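Local coordinates for 5' nucleotidase family protein (Staphylococcus aureus subsp. aureus, PDB 4Q7F) that belongs to the 5'-nucleotidase family, pairing a two-metal calcineurin-like phosphoesterase domain, here holding manganese and magnesium ions, with a C-terminal nucleotidase domain, at residues V261-V275 with S285-D297. Sequence-based numbering, arbitrary orientation.
Sequences VIQPGTRGTTVGRVV and SVESCELLPVIDD
Arg-273 and Glu-290 form a hydrogen-bonded pair in an antiparallel beta hairpin, strands 270-278 and 284-293, at the edge of one sheet of the metallophosphoesterase beta sandwich; strand 259-264 belongs to the other sheet. The Arg-273 and Glu-290 side chains run side by side in the same direction, guanidinium and carboxylate planes 56° apart. Arg-273 NH2 lies 3.2 Å from Glu-290 OE2, but the oxygen stands well out of the guanidinium plane, so this salt bridge rests on charge alone; NH1 has a second acidic partner, Asp-58 of helix 48-59. The arginine chain bends only at chi3 (74°), which helps bring one face of the guanidinium against Leu-292, whose CD2 sits over it, off-centre toward the rim, 3.7 Å from NH1. Long, flexible arginine thus serves apolar and charged neighbours.

Between the sheets, Ile-262 reaches across with CD1, 3.5 Å from Cys-289 SG and near Leu-291 CD2. Gly-272, with no side chain, lets Ile-262 CG2 and Leu-291 CD2 pack on its CA, the latter 3.9 Å away. Where the type I' turn from Thr-266 to Thr-269 leads into the hairpin, Val-294 crosses Val-271 at about a right angle, CG2 to CG2 3.9 Å; short and branched, both suit close packing on helix 48-59, Val-271 on Ile-55, Val-294 on Leu-50 and Ala-51. At the other end, toward the hairpin link, a classic beta bulge brings Glu-287 N and Ser-288 N to Val-275 O from one face of its carbonyl plane. One water accepts from Arg-273 NE and donates to Arg-273 O and, at 3.0 Å, to Glu-290 OE1.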
loop_
_atom_site.group_PDB
_atom_site.type_symbol
_atom_site.label_atom_id
_atom_site.label_comp_id
_atom_site.label_asym_id
_atom_site.label_seq_id
_atom_site.Cartn_x
_atom_site.Cartn_y
_atom_site.Cartn_z
ATOM N N VAL A 261 -10.436 0.994 -19.396
ATOM C CA VAL A 261 -9.731 0.515 -18.196
ATOM C C VAL A 261 -8.678 1.525 -17.731
ATOM O O VAL A 261 -7.825 1.967 -18.518
ATOM C CB VAL A 261 -9.039 -0.826 -18.462
ATOM C CG1 VAL A 261 -8.429 -1.367 -17.179
ATOM C CG2 VAL A 261 -10.020 -1.811 -19.088
ATOM N N ILE A 262 -8.744 1.867 -16.444
ATOM C CA ILE A 262 -7.856 2.830 -15.826
ATOM C C ILE A 262 -7.236 2.395 -14.495
ATOM O O ILE A 262 -7.910 1.799 -13.625
ATOM C CB ILE A 262 -8.644 4.105 -15.461
ATOM C CG1 ILE A 262 -9.053 4.876 -16.708
ATOM C CG2 ILE A 262 -7.817 5.005 -14.544
ATOM C CD1 ILE A 262 -7.937 5.677 -17.355
ATOM N N GLN A 263 -5.950 2.708 -14.343
ATOM C CA GLN A 263 -5.248 2.554 -13.069
ATOM C C GLN A 263 -4.354 3.793 -13.056
ATOM O O GLN A 263 -3.461 3.941 -13.911
ATOM C CB GLN A 263 -4.471 1.238 -12.905
ATOM C CG GLN A 263 -4.148 1.041 -11.414
ATOM C CD GLN A 263 -3.658 -0.334 -11.030
ATOM O OE1 GLN A 263 -2.654 -0.467 -10.332
ATOM N NE2 GLN A 263 -4.377 -1.363 -11.450
ATOM N N PRO A 264 -4.629 4.727 -12.132
ATOM C CA PRO A 264 -3.928 5.980 -12.133
ATOM C C PRO A 264 -2.748 6.121 -11.180
ATOM O O PRO A 264 -2.620 7.146 -10.502
ATOM C CB PRO A 264 -5.041 6.961 -11.791
ATOM C CG PRO A 264 -5.944 6.198 -10.898
ATOM C CD PRO A 264 -5.730 4.741 -11.155
ATOM N N GLY A 265 -1.897 5.110 -11.104
ATOM C CA GLY A 265 -0.706 5.212 -10.290
ATOM C C GLY A 265 -0.925 5.486 -8.801
ATOM O O GLY A 265 -1.799 4.884 -8.144
ATOM N N THR A 266 -0.108 6.381 -8.269
ATOM C CA THR A 266 -0.132 6.666 -6.853
ATOM C C THR A 266 0.500 8.014 -6.570
ATOM O O THR A 266 1.289 8.530 -7.363
ATOM C CB THR A 266 0.674 5.562 -6.079
ATOM O OG1 THR A 266 0.601 5.775 -4.656
ATOM C CG2 THR A 266 2.145 5.551 -6.521
ATOM N N ARG A 267 0.172 8.559 -5.410
ATOM C CA ARG A 267 0.715 9.845 -4.942
ATOM C C ARG A 267 0.452 11.069 -5.827
ATOM O O ARG A 267 1.190 12.070 -5.773
ATOM C CB ARG A 267 2.200 9.738 -4.650
ATOM C CG ARG A 267 2.548 8.601 -3.740
ATOM C CD ARG A 267 4.002 8.650 -3.335
ATOM N NE ARG A 267 4.319 7.557 -2.433
ATOM C CZ ARG A 267 5.511 7.366 -1.864
ATOM N NH1 ARG A 267 6.522 8.187 -2.112
ATOM N NH2 ARG A 267 5.692 6.341 -1.061
ATOM N N GLY A 268 -0.592 10.982 -6.645
ATOM C CA GLY A 268 -0.997 12.105 -7.496
ATOM C C GLY A 268 -0.002 12.526 -8.576
ATOM O O GLY A 268 0.108 13.673 -8.852
ATOM N N THR A 269 0.750 11.581 -9.144
ATOM C CA THR A 269 1.672 11.894 -10.224
ATOM C C THR A 269 0.914 11.831 -11.548
ATOM O O THR A 269 1.388 12.347 -12.562
ATOM C CB THR A 269 2.845 10.903 -10.282
ATOM O OG1 THR A 269 2.331 9.589 -10.458
ATOM C CG2 THR A 269 3.640 10.941 -8.996
ATOM N N THR A 270 -0.263 11.190 -11.529
ATOM C CA THR A 270 -1.126 11.094 -12.719
ATOM C C THR A 270 -2.606 11.155 -12.279
ATOM O O THR A 270 -2.916 11.071 -11.086
ATOM C CB THR A 270 -0.859 9.813 -13.555
ATOM O OG1 THR A 270 -1.100 8.655 -12.758
ATOM C CG2 THR A 270 0.585 9.741 -14.030
ATOM N N VAL A 271 -3.475 11.397 -13.249
ATOM C CA VAL A 271 -4.906 11.475 -13.078
ATOM C C VAL A 271 -5.529 10.707 -14.233
ATOM O O VAL A 271 -5.138 10.926 -15.367
ATOM C CB VAL A 271 -5.395 12.929 -13.197
ATOM C CG1 VAL A 271 -6.911 12.960 -13.214
ATOM C CG2 VAL A 271 -4.835 13.775 -12.069
ATOM N N GLY A 272 -6.472 9.808 -13.953
ATOM C CA GLY A 272 -7.141 9.050 -15.005
ATOM C C GLY A 272 -8.303 9.873 -15.516
ATOM O O GLY A 272 -9.013 10.487 -14.717
ATOM N N ARG A 273 -8.479 9.915 -16.836
ATOM C CA ARG A 273 -9.606 10.650 -17.436
ATOM C C ARG A 273 -10.272 9.753 -18.461
ATOM O O ARG A 273 -9.612 9.247 -19.362
ATOM C CB ARG A 273 -9.171 11.940 -18.112
ATOM C CG ARG A 273 -10.343 12.765 -18.640
ATOM C CD ARG A 273 -9.875 13.978 -19.416
ATOM N NE ARG A 273 -9.344 13.636 -20.745
ATOM C CZ ARG A 273 -8.617 14.455 -21.501
ATOM N NH1 ARG A 273 -8.302 15.673 -21.080
ATOM N NH2 ARG A 273 -8.210 14.070 -22.700
ATOM N N VAL A 274 -11.568 9.519 -18.280
ATOM C CA VAL A 274 -12.338 8.741 -19.225
ATOM C C VAL A 274 -13.467 9.633 -19.670
ATOM O O VAL A 274 -14.179 10.173 -18.832
ATOM C CB VAL A 274 -12.887 7.462 -18.594
ATOM C CG1 VAL A 274 -13.803 6.739 -19.569
ATOM C CG2 VAL A 274 -11.729 6.557 -18.186
ATOM N N VAL A 275 -13.615 9.799 -20.985
ATOM C CA VAL A 275 -14.652 10.627 -21.541
ATOM C C VAL A 275 -15.641 9.774 -22.308
ATOM O O VAL A 275 -15.266 8.887 -23.099
ATOM C CB VAL A 275 -14.094 11.695 -22.513
ATOM C CG1 VAL A 275 -15.220 12.574 -23.050
ATOM C CG2 VAL A 275 -13.029 12.539 -21.836
ATOM N N SER A 285 -20.987 6.524 -25.469
ATOM C CA SER A 285 -19.966 5.526 -25.741
ATOM C C SER A 285 -18.639 6.129 -25.343
ATOM O O SER A 285 -18.495 7.351 -25.250
ATOM C CB SER A 285 -19.926 5.121 -27.215
ATOM O OG SER A 285 -19.354 6.145 -28.009
ATOM N N VAL A 286 -17.667 5.263 -25.116
ATOM C CA VAL A 286 -16.352 5.694 -24.713
ATOM C C VAL A 286 -15.693 6.454 -25.850
ATOM O O VAL A 286 -15.554 5.937 -26.956
ATOM C CB VAL A 286 -15.442 4.498 -24.346
ATOM C CG1 VAL A 286 -14.043 4.989 -24.012
ATOM C CG2 VAL A 286 -16.023 3.699 -23.190
ATOM N N GLU A 287 -15.280 7.681 -25.565
ATOM C CA GLU A 287 -14.588 8.496 -26.536
ATOM C C GLU A 287 -13.096 8.374 -26.303
ATOM O O GLU A 287 -12.347 8.100 -27.226
ATOM C CB GLU A 287 -15.038 9.952 -26.423
ATOM C CG GLU A 287 -14.199 10.943 -27.207
ATOM C CD GLU A 287 -14.790 12.344 -27.200
ATOM O OE1 GLU A 287 -15.950 12.500 -27.626
ATOM O OE2 GLU A 287 -14.080 13.293 -26.809
ATOM N N SER A 288 -12.668 8.561 -25.060
ATOM C CA SER A 288 -11.253 8.491 -24.714
ATOM C C SER A 288 -11.024 7.942 -23.305
ATOM O O SER A 288 -11.897 8.012 -22.439
ATOM C CB SER A 288 -10.619 9.885 -24.827
ATOM O OG SER A 288 -11.196 10.775 -23.893
ATOM N N CYS A 289 -9.824 7.410 -23.094
ATOM C CA CYS A 289 -9.412 6.836 -21.817
ATOM C C CYS A 289 -7.884 6.971 -21.706
ATOM O O CYS A 289 -7.137 6.273 -22.415
ATOM C CB CYS A 289 -9.841 5.376 -21.766
ATOM S SG CYS A 289 -9.136 4.442 -20.400
ATOM N N GLU A 290 -7.417 7.847 -20.815
ATOM C CA GLU A 290 -5.991 8.112 -20.725
ATOM C C GLU A 290 -5.582 8.601 -19.359
ATOM O O GLU A 290 -6.430 8.815 -18.491
ATOM C CB GLU A 290 -5.628 9.162 -21.775
ATOM C CG GLU A 290 -6.201 10.548 -21.519
ATOM C CD GLU A 290 -6.299 11.393 -22.782
ATOM O OE1 GLU A 290 -7.195 11.125 -23.621
ATOM O OE2 GLU A 290 -5.506 12.353 -22.917
ATOM N N LEU A 291 -4.274 8.746 -19.164
ATOM C CA LEU A 291 -3.741 9.286 -17.927
ATOM C C LEU A 291 -3.215 10.634 -18.278
ATOM O O LEU A 291 -2.523 10.780 -19.263
ATOM C CB LEU A 291 -2.585 8.449 -17.364
ATOM C CG LEU A 291 -2.871 6.998 -16.997
ATOM C CD1 LEU A 291 -1.596 6.365 -16.412
ATOM C CD2 LEU A 291 -4.041 6.864 -16.030
ATOM N N LEU A 292 -3.564 11.630 -17.483
ATOM C CA LEU A 292 -3.086 12.961 -17.687
ATOM C C LEU A 292 -1.884 13.148 -16.775
ATOM O O LEU A 292 -1.971 12.820 -15.593
ATOM C CB LEU A 292 -4.153 13.952 -17.260
ATOM C CG LEU A 292 -5.512 13.867 -17.925
ATOM C CD1 LEU A 292 -6.391 14.973 -17.364
ATOM C CD2 LEU A 292 -5.410 13.998 -19.439
ATOM N N PRO A 293 -0.753 13.671 -17.307
ATOM C CA PRO A 293 0.386 13.882 -16.416
ATOM C C PRO A 293 0.127 15.015 -15.428
ATOM O O PRO A 293 -0.540 15.994 -15.759
ATOM C CB PRO A 293 1.540 14.242 -17.376
ATOM C CG PRO A 293 0.888 14.677 -18.648
ATOM C CD PRO A 293 -0.444 13.982 -18.716
ATOM N N VAL A 294 0.588 14.863 -14.194
ATOM C CA VAL A 294 0.454 15.956 -13.241
ATOM C C VAL A 294 1.714 16.815 -13.376
ATOM O O VAL A 294 2.821 16.340 -13.141
ATOM C CB VAL A 294 0.241 15.470 -11.813
ATOM C CG1 VAL A 294 0.352 16.626 -10.830
ATOM C CG2 VAL A 294 -1.126 14.795 -11.699
ATOM N N ILE A 295 1.534 18.072 -13.758
ATOM C CA ILE A 295 2.656 18.971 -13.983
ATOM C C ILE A 295 2.473 20.294 -13.269
ATOM O O ILE A 295 1.367 20.682 -12.925
ATOM C CB ILE A 295 2.867 19.253 -15.499
ATOM C CG1 ILE A 295 1.624 19.929 -16.109
ATOM C CG2 ILE A 295 3.207 17.965 -16.239
ATOM C CD1 ILE A 295 1.703 20.147 -17.600
ATOM N N ASP A 296 3.586 20.969 -13.022
ATOM C CA ASP A 296 3.567 22.284 -12.393
ATOM C C ASP A 296 3.190 23.260 -13.490
ATOM O O ASP A 296 3.372 22.974 -14.678
ATOM C CB ASP A 296 4.964 22.598 -11.842
ATOM C CG ASP A 296 5.048 23.936 -11.148
ATOM O OD1 ASP A 296 4.125 24.302 -10.405
ATOM O OD2 ASP A 296 6.064 24.625 -11.361
ATOM N N ASP A 297 2.612 24.390 -13.118
ATOM C CA ASP A 297 2.304 25.418 -14.094
ATOM C C ASP A 297 2.326 26.737 -13.351
ATOM O O ASP A 297 2.374 26.768 -12.123
ATOM C CB ASP A 297 0.991 25.152 -14.876
ATOM C CG ASP A 297 -0.255 25.272 -14.016
ATOM O OD1 ASP A 297 -0.237 26.018 -13.029
ATOM O OD2 ASP A 297 -1.270 24.643 -14.353
HETATM O O HOH W 1 -9.617 10.843 -21.938
#